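Local coordinates for probable spore coat polysaccharide biosynthesis protein E (Chromobacterium violaceum ATCC 12472, PDB 3G8R) that probably acts as an N-acylneuraminate-9-phosphate synthase; this piece holds its zinc-binding, NeuB-type TIM barrel and the SAF domain that follows, at residues R184-T187 with L188-Y192; Y173-D177 with D178-L182; A252-A255 with L256-G260. One frame throughout, in Å; residues are numbered along the deposited sequence.

Interaction 1: R184-T187 with L188-Y192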
loop_
_atom_site.group_PDB
_atom_site.type_symbol
_atom_site.label_atom_id
_atom_site.label_comp_id
_atom_site.label_asym_id
_atom_site.label_seq_id
_atom_site.Cartn_x
_atom_site.Cartn_y
_atom_site.Cartn_z
ATOM N N ARG A 184 -2.197 -9.797 1.064
ATOM C CA ARG A 184 -1.328 -10.927 1.196
ATOM C C ARG A 184 0.080 -10.597 0.709
ATOM O O ARG A 184 1.054 -11.261 1.100
ATOM C CB ARG A 184 -1.892 -12.184 0.522
ATOM C CG ARG A 184 -1.012 -13.391 0.870
ATOM C CD ARG A 184 -1.725 -14.704 0.757
ATOM N NE ARG A 184 -1.341 -15.355 -0.473
ATOM C CZ ARG A 184 -0.707 -16.511 -0.519
ATOM N NH1 ARG A 184 -0.406 -17.145 0.607
ATOM N NH2 ARG A 184 -0.370 -17.024 -1.694
ATOM N N ILE A 185 0.199 -9.555 -0.117
ATOM C CA ILE A 185 1.519 -9.203 -0.638
ATOM C C ILE A 185 2.447 -8.858 0.540
ATOM O O ILE A 185 3.608 -9.278 0.568
ATOM C CB ILE A 185 1.457 -8.080 -1.727
ATOM C CG1 ILE A 185 0.556 -8.497 -2.898
ATOM C CG2 ILE A 185 2.818 -7.778 -2.323
ATOM C CD1 ILE A 185 0.446 -7.446 -3.949
ATOM N N LYS A 186 1.899 -8.151 1.531
ATOM C CA LYS A 186 2.659 -7.734 2.707
ATOM C C LYS A 186 2.885 -8.933 3.585
ATOM O O LYS A 186 3.960 -9.072 4.183
ATOM C CB LYS A 186 1.941 -6.622 3.476
ATOM C CG LYS A 186 2.506 -6.342 4.881
ATOM C CD LYS A 186 2.401 -4.874 5.306
ATOM C CE LYS A 186 0.957 -4.429 5.628
ATOM N NZ LYS A 186 0.710 -2.932 5.394
ATOM N N THR A 187 1.900 -9.832 3.638
ATOM C CA THR A 187 2.056 -11.004 4.477
ATOM C C THR A 187 3.266 -11.757 3.989
ATOM O O THR A 187 4.136 -12.157 4.777
ATOM C CB THR A 187 0.835 -11.882 4.459
ATOM O OG1 THR A 187 -0.193 -11.246 5.224
ATOM C CG2 THR A 187 1.127 -13.247 5.071
ATOM N N LEU A 188 3.350 -11.918 2.680
ATOM C CA LEU A 188 4.456 -12.658 2.132
ATOM C C LEU A 188 5.736 -11.921 2.360
ATOM O O LEU A 188 6.735 -12.529 2.713
ATOM C CB LEU A 188 4.254 -12.892 0.648
ATOM C CG LEU A 188 3.212 -13.960 0.296
ATOM C CD1 LEU A 188 3.162 -14.161 -1.214
ATOM C CD2 LEU A 188 3.540 -15.265 0.997
ATOM N N ARG A 189 5.709 -10.605 2.154
ATOM C CA ARG A 189 6.914 -9.792 2.317
ATOM C C ARG A 189 7.491 -9.900 3.727
ATOM O O ARG A 189 8.697 -10.004 3.905
ATOM C CB ARG A 189 6.653 -8.339 1.934
ATOM C CG ARG A 189 7.659 -7.401 2.499
ATOM C CD ARG A 189 7.421 -5.982 2.016
ATOM N NE ARG A 189 8.163 -5.619 0.795
ATOM C CZ ARG A 189 9.134 -6.336 0.206
ATOM N NH1 ARG A 189 9.546 -7.513 0.708
ATOM N NH2 ARG A 189 9.701 -5.857 -0.902
ATOM N N GLN A 190 6.614 -9.904 4.722
ATOM C CA GLN A 190 7.046 -9.955 6.115
ATOM C C GLN A 190 7.535 -11.365 6.516
ATOM O O GLN A 190 8.444 -11.507 7.312
ATOM C CB GLN A 190 5.924 -9.505 7.032
ATOM C CG GLN A 190 5.689 -8.001 7.122
ATOM C CD GLN A 190 4.403 -7.650 7.926
ATOM O OE1 GLN A 190 3.447 -8.448 8.038
ATOM N NE2 GLN A 190 4.389 -6.452 8.482
ATOM N N GLN A 191 6.921 -12.395 5.956
ATOM C CA GLN A 191 7.289 -13.765 6.215
ATOM C C GLN A 191 8.710 -14.096 5.684
ATOM O O GLN A 191 9.427 -14.904 6.289
ATOM C CB GLN A 191 6.283 -14.642 5.502
ATOM C CG GLN A 191 5.692 -15.803 6.286
ATOM C CD GLN A 191 4.255 -15.548 6.737
ATOM O OE1 GLN A 191 3.296 -16.005 6.114
ATOM N NE2 GLN A 191 4.109 -14.792 7.823
ATOM N N TYR A 192 9.116 -13.499 4.556
ATOM C CA TYR A 192 10.322 -13.956 3.808
ATOM C C TYR A 192 11.260 -12.824 3.372
ATOM O O TYR A 192 11.075 -12.174 2.345
ATOM C CB TYR A 192 9.924 -14.817 2.596
ATOM C CG TYR A 192 8.988 -15.979 2.912
ATOM C CD1 TYR A 192 9.457 -17.147 3.495
ATOM C CD2 TYR A 192 7.646 -15.907 2.611
ATOM C CE1 TYR A 192 8.626 -18.190 3.785
ATOM C CE2 TYR A 192 6.792 -16.970 2.868
ATOM C CZ TYR A 192 7.285 -18.106 3.477
ATOM O OH TYR A 192 6.425 -19.159 3.751
#
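Two turns of helix 184-191, a short helix on the outside of the TIM barrel, meet here, with Arg184 and Lys186 each reaching the residue four places on. Four backbone bonds of the i to i+4 kind hold the turns together. Leu188 N gives to Arg184 O at 2.9 Å, and Gln190 N to Lys186 O at 2.8 Å; Arg189 N and Gln191 N bind Ile185 O and Thr187 O in the same way. The last link, Tyr192 N to Leu188 O, is weak, and Tyr192 is the first residue to leave the helix.

On the outer side Lys186 and Gln190 run side by side and point the same way. Lys186 CG sits 3.8 Å from Gln190 CD, so the lysine's methylenes pack along the amide; its CD, after a bend at chi2, is 4.1 Å from Gln190 NE2. Thr187 and Gln191 are paired likewise: Thr187 chi1 of -74° puts OG1 beside the backbone N and CG2 anti to it, and the methyl comes to within 3.7 Å of Gln191 OE1. The hydroxyl is used across the dimer, in a hydrogen bond with Gly262 O of the second subunit.

The helix is the crossover of the beta-alpha-beta unit formed with strands 164-168 and 196-201, which explains the apolar inner side: Ile185 and Leu188 lie on both strands. Leu188 CG rests 3.5 Å from Arg184 O, and its isobutyl group borders the aliphatic part of Arg184, CG to CG 4.3 Å. Leu188 CD2 approaches the guanidinium obliquely. Arginine suits this first turn because its aliphatic chain packs against the leucine while its polar end reaches inward, NE bonding to His168 ND1 and NH2 to Thr142 OG1.

Interaction 2: Y173-D177 with D178-L182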
loop_
_atom_site.group_PDB
_atom_site.type_symbol
_atom_site.label_atom_id
_atom_site.label_comp_id
_atom_site.label_asym_id
_atom_site.label_seq_id
_atom_site.Cartn_x
_atom_site.Cartn_y
_atom_site.Cartn_z
ATOM N N TYR A 173 -10.704 -17.383 -11.589
ATOM C CA TYR A 173 -10.412 -17.080 -12.965
ATOM C C TYR A 173 -11.695 -16.604 -13.584
ATOM O O TYR A 173 -12.463 -17.415 -14.071
ATOM C CB TYR A 173 -9.951 -18.364 -13.653
ATOM C CG TYR A 173 -8.536 -18.828 -13.309
ATOM C CD1 TYR A 173 -8.290 -19.717 -12.251
ATOM C CD2 TYR A 173 -7.451 -18.412 -14.071
ATOM C CE1 TYR A 173 -6.985 -20.170 -11.947
ATOM C CE2 TYR A 173 -6.150 -18.860 -13.793
ATOM C CZ TYR A 173 -5.925 -19.730 -12.727
ATOM O OH TYR A 173 -4.630 -20.135 -12.492
ATOM N N PRO A 174 -11.969 -15.298 -13.561
ATOM C CA PRO A 174 -11.275 -14.124 -13.045
ATOM C C PRO A 174 -11.519 -13.945 -11.562
ATOM O O PRO A 174 -12.323 -14.675 -10.964
ATOM C CB PRO A 174 -11.963 -12.988 -13.783
ATOM C CG PRO A 174 -13.346 -13.491 -13.903
ATOM C CD PRO A 174 -13.242 -14.932 -14.200
ATOM N N THR A 175 -10.848 -12.961 -10.979
ATOM C CA THR A 175 -10.908 -12.754 -9.537
ATOM C C THR A 175 -11.773 -11.561 -9.179
ATOM O O THR A 175 -11.546 -10.466 -9.672
ATOM C CB THR A 175 -9.518 -12.574 -8.945
ATOM O OG1 THR A 175 -8.632 -13.578 -9.484
ATOM C CG2 THR A 175 -9.576 -12.663 -7.448
ATOM N N PRO A 176 -12.809 -11.786 -8.359
ATOM C CA PRO A 176 -13.626 -10.680 -7.849
ATOM C C PRO A 176 -12.803 -9.660 -7.069
ATOM O O PRO A 176 -11.838 -10.009 -6.401
ATOM C CB PRO A 176 -14.626 -11.370 -6.908
ATOM C CG PRO A 176 -14.755 -12.747 -7.395
ATOM C CD PRO A 176 -13.469 -13.098 -8.181
ATOM N N ASP A 177 -13.211 -8.401 -7.155
ATOM C CA ASP A 177 -12.579 -7.298 -6.451
ATOM C C ASP A 177 -12.524 -7.606 -4.984
ATOM O O ASP A 177 -11.467 -7.564 -4.392
ATOM C CB ASP A 177 -13.383 -6.040 -6.682
ATOM C CG ASP A 177 -13.522 -5.699 -8.150
ATOM O OD1 ASP A 177 -13.403 -6.622 -8.977
ATOM O OD2 ASP A 177 -13.744 -4.514 -8.472
ATOM N N ASP A 178 -13.699 -7.897 -4.427
ATOM C CA ASP A 178 -13.930 -8.610 -3.162
ATOM C C ASP A 178 -12.810 -9.598 -2.731
ATOM O O ASP A 178 -12.664 -9.921 -1.546
ATOM C CB ASP A 178 -15.189 -9.463 -3.393
ATOM C CG ASP A 178 -16.253 -9.216 -2.370
ATOM O OD1 ASP A 178 -16.736 -8.078 -2.408
ATOM O OD2 ASP A 178 -16.624 -10.121 -1.555
ATOM N N HIS A 179 -12.067 -10.117 -3.704
ATOM C CA HIS A 179 -11.348 -11.365 -3.499
ATOM C C HIS A 179 -9.886 -11.316 -3.910
ATOM O O HIS A 179 -9.242 -12.342 -3.977
ATOM C CB HIS A 179 -12.034 -12.488 -4.275
ATOM C CG HIS A 179 -13.317 -12.965 -3.669
ATOM N ND1 HIS A 179 -13.917 -14.150 -4.046
ATOM C CD2 HIS A 179 -14.118 -12.426 -2.721
ATOM C CE1 HIS A 179 -15.040 -14.312 -3.366
ATOM N NE2 HIS A 179 -15.176 -13.288 -2.544
ATOM N N LEU A 180 -9.374 -10.128 -4.200
ATOM C CA LEU A 180 -8.008 -9.958 -4.625
ATOM C C LEU A 180 -7.053 -10.185 -3.477
ATOM O O LEU A 180 -5.918 -10.570 -3.716
ATOM C CB LEU A 180 -7.799 -8.558 -5.149
ATOM C CG LEU A 180 -8.593 -8.272 -6.405
ATOM C CD1 LEU A 180 -8.506 -6.837 -6.745
ATOM C CD2 LEU A 180 -7.996 -9.100 -7.520
ATOM N N HIS A 181 -7.480 -9.902 -2.247
ATOM C CA HIS A 181 -6.660 -10.176 -1.069
ATOM C C HIS A 181 -5.247 -9.681 -1.250
ATOM O O HIS A 181 -4.292 -10.453 -1.199
ATOM C CB HIS A 181 -6.587 -11.677 -0.792
ATOM C CG HIS A 181 -6.186 -11.998 0.608
ATOM N ND1 HIS A 181 -5.790 -13.259 1.001
ATOM C CD2 HIS A 181 -6.120 -11.223 1.717
ATOM C CE1 HIS A 181 -5.473 -13.248 2.286
ATOM N NE2 HIS A 181 -5.689 -12.029 2.750
ATOM N N LEU A 182 -5.112 -8.400 -1.493
ATOM C CA LEU A 182 -3.836 -7.869 -1.851
ATOM C C LEU A 182 -3.012 -7.713 -0.624
ATOM O O LEU A 182 -1.799 -7.619 -0.710
ATOM C CB LEU A 182 -4.031 -6.522 -2.499
ATOM C CG LEU A 182 -4.671 -6.744 -3.842
ATOM C CD1 LEU A 182 -5.169 -5.449 -4.382
ATOM C CD2 LEU A 182 -3.560 -7.346 -4.708
#
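Within the long loop that follows strand 164-168 of the TIM barrel, residues 174-176 run extended after the cis peptide bond between Tyr173 and Pro174, and the chain then turns sharply at Asp177 and Asp178. The turn brings Pro176 CA within 5.0 Å of His179 CA. Two backbone bonds span it: His179 N to Pro176 O, whose donor is less surely placed, and a weak one from Leu180 N to Asp177 O, 3.3 Å long but nearly straight at 168°. A proline suits the entry, since its ring restricts phi and so limits the paths the chain can take into the turn.

The Pro176 ring lies across the imidazole of His179 in a CH-pi contact. Pro176 CB lies over one face of the imidazole, 4.2 Å from the ring centroid, and Pro176 CG is 3.7 Å from His179 ND1. That nitrogen is hydrogen-bonded to Glu172 OE2, which should limit rotation of the ring. Asp177 OD2 forms a salt bridge with Arg254 NH2 of the second subunit.

Thr175 lies close to the zinc site: its side chain packs on the zinc ligand His202, the two backbones are hydrogen-bonded, and OG1 bonds to Glu172 O. With the hydroxyl so engaged, the methyl faces the turn: CG2 is 3.5 Å from His179 O. Leu180, a buried residue, packs against the carbonyl oxygens of the turn, its CG 3.6 Å from Asp177 O and its CD2 lying 3.9 Å from Thr175 CG2.

Interaction 3: A252-A255 with L256-G260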
loop_
_atom_site.group_PDB
_atom_site.type_symbol
_atom_site.label_atom_id
_atom_site.label_comp_id
_atom_site.label_asym_id
_atom_site.label_seq_id
_atom_site.Cartn_x
_atom_site.Cartn_y
_atom_site.Cartn_z
ATOM N N ALA A 252 0.791 2.085 -12.639
ATOM C CA ALA A 252 1.906 1.791 -11.778
ATOM C C ALA A 252 2.798 3.033 -11.791
ATOM O O ALA A 252 3.202 3.523 -10.732
ATOM C CB ALA A 252 2.628 0.526 -12.240
ATOM N N ALA A 253 3.028 3.577 -12.989
ATOM C CA ALA A 253 3.806 4.783 -13.188
ATOM C C ALA A 253 3.383 5.895 -12.250
ATOM O O ALA A 253 4.223 6.520 -11.569
ATOM C CB ALA A 253 3.641 5.245 -14.596
ATOM N N ARG A 254 2.075 6.124 -12.220
ATOM C CA ARG A 254 1.476 7.109 -11.342
ATOM C C ARG A 254 1.710 6.802 -9.853
ATOM O O ARG A 254 2.098 7.676 -9.086
ATOM C CB ARG A 254 -0.012 7.219 -11.657
ATOM C CG ARG A 254 -0.694 8.376 -11.005
ATOM C CD ARG A 254 -2.131 8.540 -11.497
ATOM N NE ARG A 254 -2.882 9.449 -10.613
ATOM C CZ ARG A 254 -2.686 10.773 -10.549
ATOM N NH1 ARG A 254 -1.785 11.384 -11.322
ATOM N NH2 ARG A 254 -3.376 11.501 -9.697
ATOM N N ALA A 255 1.472 5.562 -9.453
ATOM C CA ALA A 255 1.598 5.144 -8.068
ATOM C C ALA A 255 3.021 5.347 -7.573
ATOM O O ALA A 255 3.224 5.708 -6.420
ATOM C CB ALA A 255 1.233 3.685 -7.945
ATOM N N LEU A 256 4.006 5.149 -8.451
ATOM C CA LEU A 256 5.372 5.335 -8.040
ATOM C C LEU A 256 5.622 6.796 -7.765
ATOM O O LEU A 256 6.308 7.140 -6.801
ATOM C CB LEU A 256 6.331 4.809 -9.092
ATOM C CG LEU A 256 6.269 3.287 -9.228
ATOM C CD1 LEU A 256 6.796 2.865 -10.551
ATOM C CD2 LEU A 256 6.945 2.561 -8.100
ATOM N N ALA A 257 5.053 7.671 -8.588
ATOM C CA ALA A 257 5.315 9.091 -8.448
ATOM C C ALA A 257 4.687 9.560 -7.168
ATOM O O ALA A 257 5.317 10.255 -6.362
ATOM C CB ALA A 257 4.741 9.857 -9.605
HETATM N N MSE A 258 3.418 9.197 -6.999
HETATM C CA MSE A 258 2.681 9.542 -5.804
HETATM C C MSE A 258 3.374 8.964 -4.571
HETATM O O MSE A 258 3.201 9.476 -3.497
HETATM C CB MSE A 258 1.255 8.982 -5.881
HETATM C CG MSE A 258 0.226 9.857 -6.526
HETATM SE SE MSE A 258 -1.370 9.028 -6.613
HETATM C CE MSE A 258 -2.171 10.531 -6.984
ATOM N N LEU A 259 4.118 7.876 -4.709
ATOM C CA LEU A 259 4.691 7.237 -3.546
ATOM C C LEU A 259 5.987 7.913 -3.144
ATOM O O LEU A 259 6.367 7.917 -1.959
ATOM C CB LEU A 259 4.898 5.735 -3.788
ATOM C CG LEU A 259 3.682 4.794 -3.541
ATOM C CD1 LEU A 259 3.926 3.418 -4.046
ATOM C CD2 LEU A 259 3.272 4.678 -2.099
ATOM N N GLY A 260 6.668 8.484 -4.135
ATOM C CA GLY A 260 8.012 8.990 -3.944
ATOM C C GLY A 260 8.915 7.935 -3.393
ATOM O O GLY A 260 8.598 6.775 -3.448
#
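Arg254 and Met258, a selenomethionine here, meet one turn apart near the C-terminal end of helix 242-259, the helix that follows the last strand of the TIM barrel. Backbone bonds of the i to i+4 kind come first. Met258 N gives to Arg254 O at 2.9 Å in a straight bond (180°), and Leu256 N to Ala252 O at the same length; both donors lie nearly along the C=O axis. The other two are weak: Ala257 N to Ala253 O is long at 3.3 Å, and Leu259 N to Ala255 O is bent to 123°. Gly260 is the first residue to leave the helix, and its positive phi is easily adopted without a side chain.

Apolar packing occupies the side toward helix 209-216. Ala252 and Ala255 are small enough for a close approach to Ile211 and Met212, while Leu256 and Leu259 both lie on Val215. Leu256 CG also rests 3.4 Å from Ala252 O, so its branch lies along the preceding turn.

Charged contacts lie at the dimer interface. Besides its salt-bridge partner Asp177 of the second subunit, Arg254 has a long, weak ion pair from NE to Glu209 of that subunit. An arginine suits this place because its long chain, extended from CG to NE (chi3 166°), carries the charge away from its own helix. Met258 is extended too, and the side chains converge at their ends: the selenomethionine methyl CE lies over one face of the guanidinium, 3.6 Å from Arg254 CZ.

From the N terminus, the chain leaves strand 164-168 and first forms interaction 2, a turn in the loop beside the zinc site. It runs directly into interaction 1 on helix 184-191, which leads to strand 196-201. Interaction 3 follows later, on helix 242-259 after the last barrel strand. Each joins adjacent segments, so none closes a long loop; the three stand in series, neither nested nor crossed. Interactions 2 and 3 do not touch within one chain, their nearest atoms being about 12 Å apart, yet they meet across the dimer, where Asp177 of one subunit pairs with Arg254 of the other. Interaction 1 also borders the partner subunit.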